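Local coordinates for TetR family transcriptional regulator (Mycobacterium smegmatis, PDB 5XS9), which probably binds operator DNA as a dimer of the TetR family and represses genes of biotin metabolism, at residues T64-L69 / I75-R80; T109-Q114 / T135-V140. All blocks are in the same frame, centred on the assembly; numbering follows the deposited sequence.

How the contacts relate
Both contacts lie in the helical C-terminal region, and the chain meets them in series. Contact 1 comes first: the loop after helix 47-58 turns back at 64-69 against 75-80, in the N-terminal half of helix 71-87, closing a short loop with five residues between its segments. Contact 2 opens later and joins helix 106-122 to helix 129-155 across a connection of 20 residues, so neither encloses the other. Their centres are about 12 Å apart, and they touch. Q114 NE2, on 109-114, probably donates a hydrogen bond to T64 O at 3.0 Å. Loop 64-69 is thus tied to helices 71-87 and 106-122, and C79 on V136 joins helix 71-87 to helix 129-155.

Contact 1 (T64-L69 / I75-R80); sequences TDTADL and IHESCR
Apolar contact between the loop 64-69 and the helical turn 75-80 centres on the aliphatic part of E77, which meets three loop side chains. T66 CG2 lies 3.9 Å from E77 CB, the two side chains running past each other in opposite directions. T64 CG2 approaches E77 CG at 4.0 Å and L69 CD1 approaches E77 CB at 4.1 Å, each side chain crossing that of E77 at about a right angle. E77 has CG anti to its own N (chi1 -167°) and then bends at chi2 (76°), which turns the carboxylate away from the methyls of T64 and T66, with OE1 toward R80, one turn later. R80 NH2 makes a short salt bridge of 2.5 Å with E77 OE1, on the anti side but tilted out of the carboxylate plane, while OE1 lies nearly in the guanidinium plane.

Polar contact passes through water, as no direct hydrogen bond joins the segments. S78 OG binds two waters: one, 2.7 Å away, also holds T66 OG1, and the other makes a weak bond with T64 N. With chi1 at 61°, T66 places OG1 toward the first water while CG2 stands beside S78 OG at 3.8 Å, so one threonine serves both kinds of contact.

Within the loop, a type I turn spans T66 to L69, with L69 N bonded to T66 O at 2.7 Å, and D65 OD1 accepts from A67 N, met from above the carboxylate plane. Beyond the pair, Q114 of helix 106-122 touches both T66 and S78, and L69 O accepts from Q74 NE2. An Asx turn overlapping a beta turn shapes the loop that leads into helix 71-87 and folds back over its first turns, within the C-terminal helical domain of a TetR-type regulator.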
loop_
_atom_site.group_PDB
_atom_site.type_symbol
_atom_site.label_atom_id
_atom_site.label_comp_id
_atom_site.label_asym_id
_atom_site.label_seq_id
_atom_site.Cartn_x
_atom_site.Cartn_y
_atom_site.Cartn_z
ATOM N N THR A 64 -1.615 8.151 20.279
ATOM C CA THR A 64 -0.865 8.748 21.385
ATOM C C THR A 64 -1.207 10.199 21.418
ATOM O O THR A 64 -1.555 10.782 20.363
ATOM C CB THR A 64 0.643 8.442 21.264
ATOM O OG1 THR A 64 1.323 8.922 22.444
ATOM C CG2 THR A 64 1.209 9.005 19.934
ATOM N N ASP A 65 -1.164 10.790 22.616
ATOM C CA ASP A 65 -1.465 12.201 22.737
ATOM C C ASP A 65 -0.201 13.003 22.381
ATOM O O ASP A 65 0.851 12.866 22.995
ATOM C CB ASP A 65 -1.932 12.501 24.169
ATOM C CG ASP A 65 -2.319 13.991 24.376
ATOM O OD1 ASP A 65 -2.428 14.817 23.401
ATOM O OD2 ASP A 65 -2.529 14.319 25.553
ATOM N N THR A 66 -0.295 13.789 21.343
ATOM C CA THR A 66 0.847 14.527 20.837
ATOM C C THR A 66 0.675 16.034 21.081
ATOM O O THR A 66 1.567 16.763 20.708
ATOM C CB THR A 66 1.040 14.294 19.317
ATOM O OG1 THR A 66 -0.121 14.756 18.613
ATOM C CG2 THR A 66 1.341 12.818 19.019
ATOM N N ALA A 67 -0.445 16.453 21.690
ATOM C CA ALA A 67 -0.819 17.869 21.992
ATOM C C ALA A 67 0.333 18.727 22.490
ATOM O O ALA A 67 0.451 19.863 22.102
ATOM C CB ALA A 67 -1.935 17.898 23.044
ATOM N N ASP A 68 1.188 18.162 23.337
ATOM C CA ASP A 68 2.381 18.885 23.831
ATOM C C ASP A 68 3.466 19.170 22.758
ATOM O O ASP A 68 4.315 20.057 22.947
ATOM C CB ASP A 68 2.977 18.196 25.085
ATOM C CG ASP A 68 3.491 16.776 24.828
ATOM O OD1 ASP A 68 4.617 16.474 25.274
ATOM O OD2 ASP A 68 2.776 15.957 24.202
ATOM N N LEU A 69 3.430 18.447 21.634
ATOM C CA LEU A 69 4.467 18.562 20.635
ATOM C C LEU A 69 4.188 19.626 19.554
ATOM O O LEU A 69 3.074 19.953 19.220
ATOM C CB LEU A 69 4.756 17.183 20.022
ATOM C CG LEU A 69 5.294 16.066 20.978
ATOM C CD1 LEU A 69 5.125 14.724 20.325
ATOM C CD2 LEU A 69 6.788 16.204 21.336
ATOM N N ILE A 75 3.494 14.754 13.738
ATOM C CA ILE A 75 3.398 13.876 12.577
ATOM C C ILE A 75 4.361 12.709 12.773
ATOM O O ILE A 75 3.987 11.554 12.599
ATOM C CB ILE A 75 3.737 14.624 11.318
ATOM C CG1 ILE A 75 2.538 15.563 11.012
ATOM C CG2 ILE A 75 3.970 13.610 10.189
ATOM C CD1 ILE A 75 2.867 16.535 10.006
ATOM N N HIS A 76 5.579 13.020 13.157
ATOM C CA HIS A 76 6.551 11.941 13.395
ATOM C C HIS A 76 6.014 10.936 14.411
ATOM O O HIS A 76 6.059 9.733 14.181
ATOM C CB HIS A 76 7.970 12.484 13.751
ATOM C CG HIS A 76 8.705 13.051 12.567
ATOM N ND1 HIS A 76 9.289 12.242 11.595
ATOM C CD2 HIS A 76 9.002 14.331 12.216
ATOM C CE1 HIS A 76 9.863 13.007 10.682
ATOM N NE2 HIS A 76 9.702 14.274 11.032
ATOM N N GLU A 77 5.491 11.427 15.532
ATOM C CA GLU A 77 5.110 10.568 16.653
ATOM C C GLU A 77 3.944 9.723 16.275
ATOM O O GLU A 77 3.949 8.479 16.441
ATOM C CB GLU A 77 4.851 11.422 17.946
ATOM C CG GLU A 77 4.752 10.641 19.224
ATOM C CD GLU A 77 6.118 10.153 19.783
ATOM O OE1 GLU A 77 7.199 10.528 19.291
ATOM O OE2 GLU A 77 6.098 9.387 20.765
ATOM N N SER A 78 2.928 10.319 15.627
ATOM C CA SER A 78 1.795 9.550 15.169
ATOM C C SER A 78 2.092 8.471 14.145
ATOM O O SER A 78 1.527 7.373 14.177
ATOM C CB SER A 78 0.657 10.448 14.644
ATOM O OG SER A 78 0.113 11.130 15.786
ATOM N N CYS A 79 2.941 8.786 13.190
ATOM C CA CYS A 79 3.223 7.847 12.116
ATOM C C CYS A 79 4.090 6.702 12.640
ATOM O O CYS A 79 3.897 5.597 12.227
ATOM C CB CYS A 79 3.979 8.613 11.012
ATOM S SG CYS A 79 2.760 9.672 10.081
ATOM N N ARG A 80 5.079 7.001 13.494
ATOM C CA ARG A 80 5.893 5.924 14.082
ATOM C C ARG A 80 5.013 4.999 14.875
ATOM O O ARG A 80 5.126 3.766 14.754
ATOM C CB ARG A 80 7.002 6.440 15.001
ATOM C CG ARG A 80 8.185 7.106 14.353
ATOM C CD ARG A 80 9.276 7.360 15.403
ATOM N NE ARG A 80 8.897 8.386 16.388
ATOM C CZ ARG A 80 9.306 9.671 16.393
ATOM N NH1 ARG A 80 10.145 10.176 15.447
ATOM N NH2 ARG A 80 8.828 10.501 17.346
HETATM O O HOH W 1 -1.587 9.296 17.094
HETATM O O HOH W 2 -0.444 13.685 16.386
#

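Contact 2 (T109-Q114 / T135-V140); sequences TEIVEQ and TVIYYV
The backbones of 109-114 and 135-140, both regular helix held by i to i+4 bonds such as Q114 N to E110 O, come nearest at V112 and I137, whose CA atoms are 7.2 Å apart. Within 135-140, I137 makes every side-chain contact to 109-114, and its CG1 and CD1 are divided between two residues of that segment. Its CG1 meets V112 CG2 at 3.7 Å, and its terminal CD1 meets I111 CG2 at 4.0 Å. In each pair the side chains cross at roughly a right angle.

The torsions explain this division. I137 sets CG1 anti to its carbonyl carbon (chi1 -70°) and then folds at chi2 (-59°), which turns CD1 to I111 while CG1 remains against V112. V112 presents CG2, the methyl beside its backbone N, and I111 uses its branch methyl while CD1 extends away from I137. The interface is wholly apolar, has no hydrogen bond across it and buries 97 Å² in total.

Around it, L115 of helix 106-122 and L82 of helix 71-87 also touch I137, and A62 touches I111. Elsewhere on 135-140, Y139 packs on helix 170-186 and on T135 of the second subunit; Y138 OH bonds D146 of the second subunit and its ring meets F143 of that subunit. At 135-140, helix 129-155 thus meets helix 106-122 through I137 and the second subunit through Y138 and Y139.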
loop_
_atom_site.group_PDB
_atom_site.type_symbol
_atom_site.label_atom_id
_atom_site.label_comp_id
_atom_site.label_asym_id
_atom_site.label_seq_id
_atom_site.Cartn_x
_atom_site.Cartn_y
_atom_site.Cartn_z
ATOM N N THR A 109 -9.500 6.565 11.109
ATOM C CA THR A 109 -10.233 7.818 10.869
ATOM C C THR A 109 -9.814 8.844 11.948
ATOM O O THR A 109 -9.503 9.998 11.642
ATOM C CB THR A 109 -11.745 7.557 10.932
ATOM O OG1 THR A 109 -12.077 6.659 9.888
ATOM C CG2 THR A 109 -12.566 8.855 10.745
ATOM N N GLU A 110 -9.724 8.399 13.200
ATOM C CA GLU A 110 -9.206 9.256 14.243
ATOM C C GLU A 110 -7.745 9.717 13.950
ATOM O O GLU A 110 -7.394 10.838 14.245
ATOM C CB GLU A 110 -9.193 8.594 15.623
ATOM C CG GLU A 110 -10.566 8.285 16.174
ATOM C CD GLU A 110 -10.506 7.434 17.454
ATOM O OE1 GLU A 110 -9.403 7.251 18.045
ATOM O OE2 GLU A 110 -11.596 6.957 17.853
ATOM N N ILE A 111 -6.898 8.828 13.458
ATOM C CA ILE A 111 -5.512 9.218 13.215
ATOM C C ILE A 111 -5.412 10.261 12.113
ATOM O O ILE A 111 -4.645 11.201 12.221
ATOM C CB ILE A 111 -4.618 7.958 12.960
ATOM C CG1 ILE A 111 -4.424 7.207 14.315
ATOM C CG2 ILE A 111 -3.264 8.400 12.384
ATOM C CD1 ILE A 111 -4.129 5.733 14.107
ATOM N N VAL A 112 -6.199 10.090 11.066
ATOM C CA VAL A 112 -6.260 11.039 10.003
ATOM C C VAL A 112 -6.710 12.433 10.477
ATOM O O VAL A 112 -6.084 13.435 10.162
ATOM C CB VAL A 112 -7.265 10.537 8.933
ATOM C CG1 VAL A 112 -7.752 11.638 7.994
ATOM C CG2 VAL A 112 -6.660 9.408 8.154
ATOM N N GLU A 113 -7.724 12.482 11.342
ATOM C CA GLU A 113 -8.154 13.751 11.919
ATOM C C GLU A 113 -7.029 14.314 12.759
ATOM O O GLU A 113 -6.726 15.518 12.743
ATOM C CB GLU A 113 -9.478 13.546 12.728
ATOM C CG GLU A 113 -9.801 14.644 13.735
ATOM C CD GLU A 113 -10.540 15.877 13.169
ATOM O OE1 GLU A 113 -10.204 17.007 13.603
ATOM O OE2 GLU A 113 -11.476 15.744 12.337
ATOM N N GLN A 114 -6.371 13.479 13.533
ATOM C CA GLN A 114 -5.279 14.015 14.294
ATOM C C GLN A 114 -4.143 14.583 13.425
ATOM O O GLN A 114 -3.614 15.632 13.706
ATOM C CB GLN A 114 -4.766 12.933 15.242
ATOM C CG GLN A 114 -3.795 13.403 16.251
ATOM C CD GLN A 114 -3.641 12.411 17.412
ATOM O OE1 GLN A 114 -4.618 11.904 17.963
ATOM N NE2 GLN A 114 -2.418 12.191 17.821
ATOM N N THR A 135 -2.535 11.910 2.550
ATOM C CA THR A 135 -1.269 11.787 1.868
ATOM C C THR A 135 -0.218 11.094 2.786
ATOM O O THR A 135 0.471 10.133 2.376
ATOM C CB THR A 135 -0.780 13.143 1.372
ATOM O OG1 THR A 135 -1.668 13.658 0.302
ATOM C CG2 THR A 135 0.640 12.990 0.796
ATOM N N VAL A 136 -0.138 11.570 4.010
ATOM C CA VAL A 136 0.736 10.956 5.009
ATOM C C VAL A 136 0.325 9.529 5.268
ATOM O O VAL A 136 1.191 8.629 5.249
ATOM C CB VAL A 136 0.730 11.780 6.292
ATOM C CG1 VAL A 136 1.572 11.128 7.436
ATOM C CG2 VAL A 136 1.194 13.231 6.008
ATOM N N ILE A 137 -0.988 9.271 5.412
ATOM C CA ILE A 137 -1.399 7.897 5.672
ATOM C C ILE A 137 -1.048 6.987 4.519
ATOM O O ILE A 137 -0.652 5.830 4.754
ATOM C CB ILE A 137 -2.914 7.800 6.019
ATOM C CG1 ILE A 137 -3.157 8.409 7.364
ATOM C CG2 ILE A 137 -3.407 6.383 6.023
ATOM C CD1 ILE A 137 -2.386 7.764 8.491
ATOM N N TYR A 138 -1.313 7.442 3.279
ATOM C CA TYR A 138 -1.005 6.613 2.161
ATOM C C TYR A 138 0.468 6.268 2.105
ATOM O O TYR A 138 0.823 5.129 1.756
ATOM C CB TYR A 138 -1.459 7.233 0.858
ATOM C CG TYR A 138 -2.939 7.404 0.743
ATOM C CD1 TYR A 138 -3.804 6.401 1.102
ATOM C CD2 TYR A 138 -3.480 8.575 0.189
ATOM C CE1 TYR A 138 -5.151 6.595 1.001
ATOM C CE2 TYR A 138 -4.830 8.743 0.026
ATOM C CZ TYR A 138 -5.658 7.743 0.403
ATOM O OH TYR A 138 -7.043 7.885 0.295
ATOM N N TYR A 139 1.309 7.222 2.394
ATOM C CA TYR A 139 2.732 6.908 2.495
ATOM C C TYR A 139 3.034 5.803 3.548
ATOM O O TYR A 139 3.774 4.822 3.283
ATOM C CB TYR A 139 3.575 8.142 2.765
ATOM C CG TYR A 139 4.974 7.823 3.273
ATOM C CD1 TYR A 139 5.910 7.240 2.449
ATOM C CD2 TYR A 139 5.304 7.950 4.625
ATOM C CE1 TYR A 139 7.177 6.921 2.907
ATOM C CE2 TYR A 139 6.555 7.583 5.097
ATOM C CZ TYR A 139 7.509 7.066 4.235
ATOM O OH TYR A 139 8.819 6.728 4.652
ATOM N N VAL A 140 2.457 5.967 4.710
ATOM C CA VAL A 140 2.769 5.053 5.827
ATOM C C VAL A 140 2.241 3.644 5.492
ATOM O O VAL A 140 2.901 2.626 5.699
ATOM C CB VAL A 140 2.130 5.502 7.139
ATOM C CG1 VAL A 140 2.268 4.368 8.202
ATOM C CG2 VAL A 140 2.716 6.790 7.600
#